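Local structure of alternansucrase (Leuconostoc mesenteroides, 6HVG) at residues F576-D581 / F1101-L1106; R619-D624 / N1108-T1113; N772-F777 / G1097-L1102; R1089-T1094 / Q1160-P1165. The protein belongs to glycoside hydrolase family 70, enzymes built on a circularly permuted TIM barrel, and also carries repeats of the choline- and cell-wall-binding type. One frame throughout, in Å; residues are numbered along the deposited sequence.

All four contacts surround the long chain segment between barrel strand 1081-1083 and helix 1135-1147, which supplies one side of each. None has a hydrogen bond between its two segments. Interaction 2 is fully buried and differs in its charged groups, with the side chains of a barrel strand end meeting a tyrosine. Interactions 1, 3 and 4 are partly buried and apolar in the main. Interactions 1 and 3 share Phe-1101 and Leu-1102 at the start of helix 1102-1105, reaching a calcium-binding segment and an inter-helix loop respectively. Interactions 1 and 4 touch the loops next to strands 580-582 and 1160-1161, neighbours in one antiparallel sheet, and Ser-1104 joins them through Ser-1091. Interaction 4 includes an exposed residue, Thr-1094.

Interaction 1: F576-D581 / F1101-L1106; sequences FLLAND and FLDSFL. With CA (calcium ion), chain C.
The Phe-1101 ring is held between two leucines. Leu-578 CD2 lies over the centre of one face, 3.6 Å from the ring centroid and 13° off the normal, a CH-pi contact; Leu-1102 CD2 covers the opposite face, displaced toward the rim, and Asp-1103 OD2 sits in plane at the edge. The other methyl of Leu-578 adds to the first face, with its CD1 3.6 Å from Phe-1101 CE2, so both methyls touch the ring, CD2 centrally and CD1 toward the rim. The two side chains cross at about a right angle. In Phe-1101 the ring points opposite the backbone N (chi1 -167°), and this swings it across to Leu-578 while its main chain begins the helix. Phe-1101 is the N-cap residue of helix 1102-1105, its carbonyl O taking the N-H of Ser-1104 at 3.0 Å. This short helix belongs to the long loop that follows barrel strand 1081-1083, whereas 576-581 runs into strand 580-582 of a six-stranded antiparallel sheet, probably the B domain of the family. The leucine-phenylalanine contact therefore joins the barrel loop to the chain that leads into the sheet, and Leu-530 of helix 528-531 packs on both partners. Asp-1103 turns its OD1 to Asn-1108 ND2. Further along the first segment, Asp-581 OD1 binds the calcium ion, whose ligands also include Glu-575 O, Asn-625 O, Asp-1159 OD1 and a water. Asp-581 OD2 is bonded instead to Asn-1249 ND2, which would help fix the rotation of the carboxylate.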
# COMPACT_ATOMS: atom_id res chain seq x y z
N PHE A 576 -3.22 11.05 -4.98
CA PHE A 576 -3.30 9.80 -5.72
C PHE A 576 -3.47 8.64 -4.80
O PHE A 576 -2.72 8.51 -3.85
CB PHE A 576 -2.04 9.61 -6.56
CG PHE A 576 -1.86 10.66 -7.60
CD1 PHE A 576 -2.45 10.53 -8.83
CD2 PHE A 576 -1.17 11.80 -7.31
CE1 PHE A 576 -2.32 11.52 -9.79
CE2 PHE A 576 -1.02 12.79 -8.25
CZ PHE A 576 -1.60 12.65 -9.49
N LEU A 577 -4.48 7.83 -5.08
CA LEU A 577 -4.86 6.73 -4.23
C LEU A 577 -4.98 5.50 -5.08
O LEU A 577 -4.16 4.58 -4.95
CB LEU A 577 -6.19 7.07 -3.52
CG LEU A 577 -6.87 5.99 -2.66
CD1 LEU A 577 -5.97 5.51 -1.53
CD2 LEU A 577 -8.15 6.58 -2.11
N LEU A 578 -5.98 5.45 -5.95
CA LEU A 578 -6.24 4.26 -6.77
C LEU A 578 -6.72 4.66 -8.13
O LEU A 578 -7.38 5.69 -8.30
CB LEU A 578 -7.29 3.35 -6.12
CG LEU A 578 -6.86 2.54 -4.89
CD1 LEU A 578 -8.04 2.15 -4.01
CD2 LEU A 578 -6.14 1.27 -5.30
N ALA A 579 -6.40 3.82 -9.10
CA ALA A 579 -6.96 3.87 -10.45
C ALA A 579 -6.76 5.22 -11.11
O ALA A 579 -5.66 5.79 -11.04
CB ALA A 579 -8.42 3.45 -10.46
N ASN A 580 -7.79 5.71 -11.81
CA ASN A 580 -7.70 6.99 -12.47
C ASN A 580 -8.16 8.06 -11.53
O ASN A 580 -9.32 8.09 -11.18
CB ASN A 580 -8.58 7.02 -13.70
CG ASN A 580 -8.10 6.09 -14.78
OD1 ASN A 580 -7.18 6.42 -15.54
ND2 ASN A 580 -8.71 4.94 -14.86
N ASP A 581 -7.26 8.94 -11.12
CA ASP A 581 -7.60 9.96 -10.13
C ASP A 581 -8.30 11.13 -10.83
O ASP A 581 -7.75 11.75 -11.72
CB ASP A 581 -6.34 10.41 -9.39
CG ASP A 581 -6.61 11.36 -8.31
OD1 ASP A 581 -7.03 10.95 -7.21
OD2 ASP A 581 -6.36 12.57 -8.55
N PHE A 1101 -6.87 -4.06 -8.29
CA PHE A 1101 -7.07 -3.92 -6.83
C PHE A 1101 -8.23 -4.79 -6.34
O PHE A 1101 -9.12 -5.11 -7.11
CB PHE A 1101 -7.31 -2.46 -6.51
CG PHE A 1101 -7.21 -2.13 -5.05
CD1 PHE A 1101 -6.04 -2.34 -4.36
CD2 PHE A 1101 -8.31 -1.60 -4.38
CE1 PHE A 1101 -5.98 -2.04 -3.00
CE2 PHE A 1101 -8.27 -1.30 -3.04
CZ PHE A 1101 -7.09 -1.52 -2.35
N LEU A 1102 -8.23 -5.17 -5.05
CA LEU A 1102 -9.26 -6.07 -4.52
C LEU A 1102 -10.70 -5.52 -4.59
O LEU A 1102 -11.64 -6.29 -4.77
CB LEU A 1102 -8.91 -6.57 -3.12
CG LEU A 1102 -9.14 -5.77 -1.83
CD1 LEU A 1102 -8.97 -6.73 -0.68
CD2 LEU A 1102 -8.14 -4.65 -1.67
N ASP A 1103 -10.86 -4.21 -4.48
CA ASP A 1103 -12.16 -3.56 -4.71
C ASP A 1103 -12.76 -3.97 -6.04
O ASP A 1103 -13.97 -4.15 -6.14
CB ASP A 1103 -12.04 -2.04 -4.69
CG ASP A 1103 -11.84 -1.47 -3.31
OD1 ASP A 1103 -11.75 -2.27 -2.36
OD2 ASP A 1103 -11.76 -0.20 -3.20
N SER A 1104 -11.92 -4.10 -7.06
CA SER A 1104 -12.39 -4.36 -8.40
C SER A 1104 -12.76 -5.81 -8.55
O SER A 1104 -13.88 -6.13 -8.98
CB SER A 1104 -11.34 -3.97 -9.44
OG SER A 1104 -11.92 -3.91 -10.73
N PHE A 1105 -11.87 -6.71 -8.20
CA PHE A 1105 -12.15 -8.13 -8.42
C PHE A 1105 -13.05 -8.77 -7.36
O PHE A 1105 -13.63 -9.83 -7.60
CB PHE A 1105 -10.87 -8.96 -8.68
CG PHE A 1105 -9.86 -8.94 -7.57
CD1 PHE A 1105 -10.04 -9.73 -6.45
CD2 PHE A 1105 -8.68 -8.21 -7.68
CE1 PHE A 1105 -9.12 -9.74 -5.43
CE2 PHE A 1105 -7.74 -8.23 -6.65
CZ PHE A 1105 -7.96 -8.99 -5.52
N LEU A 1106 -13.21 -8.11 -6.21
CA LEU A 1106 -14.24 -8.52 -5.25
C LEU A 1106 -15.59 -7.79 -5.43
O LEU A 1106 -16.49 -7.96 -4.63
CB LEU A 1106 -13.72 -8.38 -3.81
CG LEU A 1106 -12.57 -9.32 -3.40
CD1 LEU A 1106 -12.21 -9.10 -1.94
CD2 LEU A 1106 -12.95 -10.76 -3.62
CA CA C . -7.40 12.20 -5.83
O HOH W 1 -9.45 12.73 -6.89

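Interaction 2: R619-D624 / N1108-T1113; sequences RVDAVD and NGYAFT
Arg-619 NH1 is held by two carboxylates and faces Tyr-1110 across the contact. Asp-621 OD1 receives a nearly straight salt-bridge hydrogen bond from Arg-619 NH1 (3.2 Å, 169°), using its anti lone pair and lying in the guanidinium plane, and Asp-1155 OD1 gives the same nitrogen a second salt bridge. Tyr-1110 OH approaches from another direction: it stands above one face of the guanidinium, toward its rim and 3.6 Å from Arg-619 NH1, with ring and guanidinium planes 67° apart. That pair is not a hydrogen bond; the phenol oxygen has a weak one to Asp-1155 OD2. Asp-621 comes up to the same ring, its OD1 3.6 Å from Tyr-1110 CE1, with the carboxylate plane turned 35° from the ring. Arg-619 lies near the end of barrel strand 617-620, and its extended chain carries the guanidinium to the tyrosine. On the other side Asn-1108 OD1 takes the N-H of Tyr-1110 at 2.8 Å, an Asx turn that shapes the loop just before the ring. The ring of His-752 meets that of Tyr-1110, the planes nearly parallel. The two carboxylates thus direct the guanidinium, while the tyrosine packs against Arg-619 and Asp-621 without a hydrogen bond to either.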
# COMPACT_ATOMS: atom_id res chain seq x y z
N ARG A 619 -21.99 9.38 2.75
CA ARG A 619 -20.65 9.23 3.27
C ARG A 619 -19.70 9.73 2.19
O ARG A 619 -19.84 9.37 1.02
CB ARG A 619 -20.39 7.76 3.53
CG ARG A 619 -18.94 7.41 3.85
CD ARG A 619 -18.75 5.89 3.89
NE ARG A 619 -17.37 5.47 4.14
CZ ARG A 619 -16.40 5.42 3.22
NH1 ARG A 619 -16.64 5.75 1.97
NH2 ARG A 619 -15.17 5.04 3.58
N VAL A 620 -18.76 10.58 2.57
CA VAL A 620 -17.77 11.09 1.63
C VAL A 620 -16.54 10.21 1.73
O VAL A 620 -15.82 10.25 2.73
CB VAL A 620 -17.42 12.57 1.93
CG1 VAL A 620 -16.51 13.15 0.85
CG2 VAL A 620 -18.69 13.42 2.03
N ASP A 621 -16.33 9.41 0.69
CA ASP A 621 -15.18 8.50 0.61
C ASP A 621 -13.90 9.28 0.33
O ASP A 621 -13.89 10.18 -0.50
CB ASP A 621 -15.43 7.48 -0.51
CG ASP A 621 -14.26 6.51 -0.73
OD1 ASP A 621 -14.03 5.60 0.12
OD2 ASP A 621 -13.57 6.66 -1.79
N ALA A 622 -12.83 8.95 1.04
CA ALA A 622 -11.46 9.37 0.70
C ALA A 622 -11.29 10.88 0.73
O ALA A 622 -10.79 11.48 -0.21
CB ALA A 622 -11.09 8.83 -0.68
N VAL A 623 -11.73 11.49 1.82
CA VAL A 623 -11.73 12.94 1.96
C VAL A 623 -10.35 13.56 1.75
O VAL A 623 -10.22 14.58 1.08
CB VAL A 623 -12.27 13.33 3.36
CG1 VAL A 623 -12.07 14.82 3.67
CG2 VAL A 623 -13.75 12.99 3.45
N ASP A 624 -9.33 12.95 2.33
CA ASP A 624 -7.99 13.49 2.27
C ASP A 624 -7.29 13.28 0.92
O ASP A 624 -6.21 13.83 0.69
CB ASP A 624 -7.17 12.90 3.41
CG ASP A 624 -7.67 13.37 4.80
OD1 ASP A 624 -8.36 14.41 4.88
OD2 ASP A 624 -7.33 12.70 5.81
N ASN A 1108 -16.98 -5.07 -4.83
CA ASN A 1108 -17.58 -4.47 -3.65
C ASN A 1108 -18.24 -3.13 -3.91
O ASN A 1108 -18.94 -2.60 -3.03
CB ASN A 1108 -16.59 -4.39 -2.49
CG ASN A 1108 -15.44 -3.47 -2.77
OD1 ASN A 1108 -15.57 -2.53 -3.54
ND2 ASN A 1108 -14.32 -3.70 -2.10
N GLY A 1109 -18.00 -2.57 -5.09
CA GLY A 1109 -18.66 -1.32 -5.50
C GLY A 1109 -17.81 -0.08 -5.39
O GLY A 1109 -18.17 0.95 -5.95
N TYR A 1110 -16.69 -0.17 -4.66
CA TYR A 1110 -15.74 0.94 -4.59
C TYR A 1110 -14.95 1.14 -5.87
O TYR A 1110 -14.42 2.22 -6.09
CB TYR A 1110 -14.78 0.79 -3.41
CG TYR A 1110 -15.42 1.18 -2.11
CD1 TYR A 1110 -15.72 2.51 -1.83
CD2 TYR A 1110 -15.79 0.23 -1.18
CE1 TYR A 1110 -16.34 2.89 -0.65
CE2 TYR A 1110 -16.40 0.60 0.00
CZ TYR A 1110 -16.67 1.92 0.26
OH TYR A 1110 -17.30 2.25 1.44
N ALA A 1111 -14.89 0.11 -6.73
CA ALA A 1111 -14.21 0.22 -8.03
C ALA A 1111 -15.25 0.05 -9.12
O ALA A 1111 -15.81 -1.02 -9.28
CB ALA A 1111 -13.12 -0.83 -8.15
N PHE A 1112 -15.48 1.10 -9.89
CA PHE A 1112 -16.54 1.11 -10.86
C PHE A 1112 -16.14 1.79 -12.16
O PHE A 1112 -15.28 2.65 -12.18
CB PHE A 1112 -17.77 1.82 -10.29
CG PHE A 1112 -17.44 3.11 -9.57
CD1 PHE A 1112 -17.31 4.29 -10.28
CD2 PHE A 1112 -17.29 3.12 -8.19
CE1 PHE A 1112 -17.00 5.46 -9.63
CE2 PHE A 1112 -16.99 4.29 -7.53
CZ PHE A 1112 -16.85 5.47 -8.25
N THR A 1113 -16.80 1.38 -13.24
CA THR A 1113 -16.65 2.00 -14.56
C THR A 1113 -17.69 3.10 -14.80
O THR A 1113 -17.35 4.14 -15.35
CB THR A 1113 -16.86 0.94 -15.66
OG1 THR A 1113 -18.04 0.17 -15.35
CG2 THR A 1113 -15.62 0.03 -15.75

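Interaction 3: N772-F777 / G1097-L1102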
# COMPACT_ATOMS: atom_id res chain seq x y z
N ASN A 772 1.26 -12.39 -1.38
CA ASN A 772 1.34 -10.95 -1.06
C ASN A 772 -0.04 -10.33 -0.84
O ASN A 772 -1.03 -10.78 -1.42
CB ASN A 772 2.00 -10.19 -2.22
CG ASN A 772 3.48 -10.42 -2.31
OD1 ASN A 772 4.00 -11.39 -1.77
ND2 ASN A 772 4.17 -9.54 -3.00
N MET A 773 -0.08 -9.25 -0.08
CA MET A 773 -1.34 -8.53 0.19
C MET A 773 -1.96 -7.96 -1.10
O MET A 773 -3.20 -7.89 -1.23
CB MET A 773 -1.12 -7.43 1.22
CG MET A 773 -0.61 -7.95 2.56
SD MET A 773 -1.90 -8.40 3.74
CE MET A 773 -2.29 -6.79 4.42
N GLN A 774 -1.11 -7.58 -2.05
CA GLN A 774 -1.59 -7.03 -3.34
C GLN A 774 -1.88 -8.10 -4.38
O GLN A 774 -2.36 -7.79 -5.47
CB GLN A 774 -0.59 -6.06 -3.94
CG GLN A 774 -0.00 -5.05 -2.98
CD GLN A 774 1.33 -5.49 -2.42
OE1 GLN A 774 1.57 -6.67 -2.21
NE2 GLN A 774 2.20 -4.52 -2.17
N ASP A 775 -1.56 -9.35 -4.04
CA ASP A 775 -1.83 -10.49 -4.89
C ASP A 775 -3.33 -10.58 -5.26
O ASP A 775 -4.18 -10.25 -4.44
CB ASP A 775 -1.39 -11.76 -4.14
CG ASP A 775 -0.51 -12.68 -4.95
OD1 ASP A 775 -0.14 -12.31 -6.10
OD2 ASP A 775 -0.18 -13.77 -4.42
N THR A 776 -3.63 -11.02 -6.47
CA THR A 776 -4.99 -11.24 -6.90
C THR A 776 -5.50 -12.58 -6.38
O THR A 776 -4.85 -13.61 -6.59
CB THR A 776 -5.08 -11.26 -8.43
OG1 THR A 776 -4.73 -9.98 -8.92
CG2 THR A 776 -6.50 -11.52 -8.94
N PHE A 777 -6.67 -12.58 -5.75
CA PHE A 777 -7.25 -13.83 -5.27
C PHE A 777 -8.65 -14.01 -5.84
O PHE A 777 -9.37 -13.05 -6.06
CB PHE A 777 -7.25 -13.95 -3.72
CG PHE A 777 -7.89 -12.82 -3.00
CD1 PHE A 777 -9.26 -12.82 -2.80
CD2 PHE A 777 -7.12 -11.80 -2.50
CE1 PHE A 777 -9.87 -11.79 -2.14
CE2 PHE A 777 -7.72 -10.77 -1.81
CZ PHE A 777 -9.10 -10.76 -1.63
N GLY A 1097 -4.09 -2.32 -17.80
CA GLY A 1097 -2.69 -2.49 -17.49
C GLY A 1097 -2.56 -2.34 -15.99
O GLY A 1097 -3.52 -1.94 -15.28
N GLY A 1098 -1.38 -2.66 -15.48
CA GLY A 1098 -1.08 -2.40 -14.08
C GLY A 1098 -1.72 -3.38 -13.13
O GLY A 1098 -2.34 -4.36 -13.56
N MET A 1099 -1.56 -3.11 -11.84
CA MET A 1099 -2.09 -4.00 -10.81
C MET A 1099 -3.59 -3.79 -10.64
O MET A 1099 -4.06 -2.66 -10.53
CB MET A 1099 -1.38 -3.75 -9.49
CG MET A 1099 0.12 -3.96 -9.57
SD MET A 1099 0.90 -3.83 -7.95
CE MET A 1099 0.31 -5.34 -7.18
N SER A 1100 -4.34 -4.88 -10.66
CA SER A 1100 -5.74 -4.87 -10.29
C SER A 1100 -5.82 -4.71 -8.78
O SER A 1100 -4.91 -5.15 -8.05
CB SER A 1100 -6.38 -6.19 -10.73
OG SER A 1100 -7.80 -6.11 -10.66
N PHE A 1101 -6.87 -4.06 -8.29
CA PHE A 1101 -7.07 -3.92 -6.83
C PHE A 1101 -8.23 -4.79 -6.34
O PHE A 1101 -9.12 -5.11 -7.11
CB PHE A 1101 -7.31 -2.46 -6.51
CG PHE A 1101 -7.21 -2.13 -5.05
CD1 PHE A 1101 -6.04 -2.34 -4.36
CD2 PHE A 1101 -8.31 -1.60 -4.38
CE1 PHE A 1101 -5.98 -2.04 -3.00
CE2 PHE A 1101 -8.27 -1.30 -3.04
CZ PHE A 1101 -7.09 -1.52 -2.35
N LEU A 1102 -8.23 -5.17 -5.05
CA LEU A 1102 -9.26 -6.07 -4.52
C LEU A 1102 -10.70 -5.52 -4.59
O LEU A 1102 -11.64 -6.29 -4.77
CB LEU A 1102 -8.91 -6.57 -3.12
CG LEU A 1102 -9.14 -5.77 -1.83
CD1 LEU A 1102 -8.97 -6.73 -0.68
CD2 LEU A 1102 -8.14 -4.65 -1.67
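Phe-777 and Leu-1102 both set CG between the backbone N and the carbonyl carbon (chi1 55° and 81°), and these matching turns bring the end of the phenyl ring to the leucine. The touching atoms are Phe-777 CZ and Leu-1102 CD1, 4.1 Å apart, with the methyl at the ring edge near its plane. A bend at the last torsion of Met-1099 folds its terminal methyl toward Gln-774, where Met-1099 CE meets the aliphatic Gln-774 CB at 3.4 Å. The amide of Gln-774 leads off elsewhere, and its NE2 is hydrogen-bonded to Trp-529 O. Segment 772-777, part of the loop between helices 757-766 and 779-793, opens with a type I beta turn that carries Gln-774 and is closed by Asp-775 N to Asn-772 O at 3.0 Å. The touching parts run 61° apart, so two loops of the barrel domain meet at an angle, with CA atoms of Gln-774 and Phe-1101 approaching to 7.2 Å. Phe-777 also packs edge-to-face with Phe-1105 of helix 1102-1105. Gln-531 NE2 holds Met-1099 O from the side of helix 528-531.

Interaction 4: R1089-T1094 / Q1160-P1165; sequences RSSGDT and QIYALP
A type II' beta turn from Ser-1091 to Thr-1094 comes up against the end of strand 1160-1161, with the CA atoms of Ser-1091 and Ala-1163 6.2 Å apart and no hydrogen bond directly between the segments. Ser-1091 has its hydroxyl between the backbone N and the carbonyl carbon (chi1 54°), which lays OG 3.4 Å from Tyr-1162 CB at the root of that side chain. Its polar partner is Ser-1104 OG in helix 1102-1105. The methyl of Ala-1163 lies 3.9 Å from Ser-1091 CB and 3.8 Å from Thr-1094 CG2, so two turn residues share it. Just ahead, Ser-1090 OG accepts the N-H of Gly-1092 at 2.8 Å, an ST turn, and is also bonded to Asn-1107 OD1. The Tyr-1162 ring heads away from the turn toward Phe-1101 and Ala-579. Residues Ala-1111 and Phe-1112 join the two segments indirectly, bonding by their backbones to Ser-1091 and Tyr-1162 respectively. The direct contact is thus a van der Waals one of small groups, the Ser-1091 hydroxyl included, whereas hydrogen bonds run to Ser-1104, from Ser-1091 OG and Gly-1092 O, to Asn-1107 from Ser-1090 just before the turn, and through that intervening chain.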
# COMPACT_ATOMS: atom_id res chain seq x y z
N ARG A 1089 -21.77 -0.10 -10.36
CA ARG A 1089 -21.41 -1.35 -11.04
C ARG A 1089 -19.90 -1.59 -11.03
O ARG A 1089 -19.13 -0.74 -11.49
CB ARG A 1089 -21.88 -1.36 -12.50
CG ARG A 1089 -21.43 -2.63 -13.21
CD ARG A 1089 -22.16 -2.86 -14.51
NE ARG A 1089 -23.60 -2.64 -14.39
CZ ARG A 1089 -24.44 -3.44 -13.74
NH1 ARG A 1089 -24.03 -4.55 -13.14
NH2 ARG A 1089 -25.73 -3.15 -13.73
N SER A 1090 -19.51 -2.77 -10.55
CA SER A 1090 -18.10 -3.10 -10.44
C SER A 1090 -17.42 -3.19 -11.81
O SER A 1090 -18.02 -3.66 -12.79
CB SER A 1090 -17.91 -4.42 -9.72
OG SER A 1090 -16.55 -4.84 -9.78
N SER A 1091 -16.17 -2.72 -11.84
CA SER A 1091 -15.31 -2.86 -13.01
C SER A 1091 -14.76 -4.28 -13.12
O SER A 1091 -14.25 -4.67 -14.17
CB SER A 1091 -14.17 -1.86 -12.96
OG SER A 1091 -13.46 -1.98 -11.74
N GLY A 1092 -14.87 -5.05 -12.05
CA GLY A 1092 -14.68 -6.50 -12.12
C GLY A 1092 -13.26 -6.95 -12.41
O GLY A 1092 -12.30 -6.43 -11.84
N ASP A 1093 -13.13 -7.92 -13.32
CA ASP A 1093 -11.83 -8.45 -13.72
C ASP A 1093 -11.16 -7.63 -14.81
O ASP A 1093 -10.01 -7.91 -15.15
CB ASP A 1093 -11.98 -9.90 -14.19
CG ASP A 1093 -12.26 -10.86 -13.03
OD1 ASP A 1093 -11.92 -10.52 -11.88
OD2 ASP A 1093 -12.79 -11.96 -13.27
N THR A 1094 -11.85 -6.61 -15.34
CA THR A 1094 -11.31 -5.78 -16.41
C THR A 1094 -10.06 -5.04 -15.96
O THR A 1094 -10.05 -4.42 -14.91
CB THR A 1094 -12.36 -4.77 -16.92
OG1 THR A 1094 -13.55 -5.47 -17.29
CG2 THR A 1094 -11.83 -3.97 -18.13
N GLN A 1160 -12.03 8.55 -7.65
CA GLN A 1160 -11.55 7.79 -8.81
C GLN A 1160 -12.61 7.01 -9.56
O GLN A 1160 -13.74 6.87 -9.12
CB GLN A 1160 -10.38 6.85 -8.41
CG GLN A 1160 -10.77 5.56 -7.69
CD GLN A 1160 -11.24 5.78 -6.26
OE1 GLN A 1160 -10.63 6.54 -5.50
NE2 GLN A 1160 -12.31 5.09 -5.86
N ILE A 1161 -12.19 6.46 -10.70
CA ILE A 1161 -13.02 5.62 -11.54
C ILE A 1161 -12.08 4.61 -12.21
O ILE A 1161 -10.93 4.93 -12.48
CB ILE A 1161 -13.80 6.50 -12.54
CG1 ILE A 1161 -14.84 5.69 -13.31
CG2 ILE A 1161 -12.87 7.24 -13.48
CD1 ILE A 1161 -15.81 6.56 -14.07
N TYR A 1162 -12.56 3.39 -12.46
CA TYR A 1162 -11.72 2.31 -12.99
C TYR A 1162 -12.01 1.93 -14.43
O TYR A 1162 -13.08 2.21 -14.94
CB TYR A 1162 -11.91 1.03 -12.17
CG TYR A 1162 -11.25 0.99 -10.80
CD1 TYR A 1162 -11.66 1.83 -9.77
CD2 TYR A 1162 -10.29 0.03 -10.51
CE1 TYR A 1162 -11.11 1.73 -8.50
CE2 TYR A 1162 -9.72 -0.07 -9.25
CZ TYR A 1162 -10.14 0.78 -8.25
OH TYR A 1162 -9.59 0.63 -6.99
N ALA A 1163 -11.06 1.25 -15.05
CA ALA A 1163 -11.27 0.53 -16.30
C ALA A 1163 -12.08 1.30 -17.35
O ALA A 1163 -13.19 0.89 -17.72
CB ALA A 1163 -11.92 -0.80 -16.00
N LEU A 1164 -11.50 2.41 -17.83
CA LEU A 1164 -12.08 3.19 -18.92
C LEU A 1164 -11.57 2.61 -20.25
O LEU A 1164 -10.37 2.41 -20.41
CB LEU A 1164 -11.66 4.65 -18.77
CG LEU A 1164 -12.07 5.27 -17.43
CD1 LEU A 1164 -11.22 6.47 -17.09
CD2 LEU A 1164 -13.53 5.68 -17.43
N PRO A 1165 -12.47 2.30 -21.21
CA PRO A 1165 -12.08 1.49 -22.37
C PRO A 1165 -11.33 2.21 -23.50
O PRO A 1165 -10.76 1.54 -24.36
CB PRO A 1165 -13.43 0.99 -22.89
CG PRO A 1165 -14.38 2.07 -22.54
CD PRO A 1165 -13.92 2.58 -21.20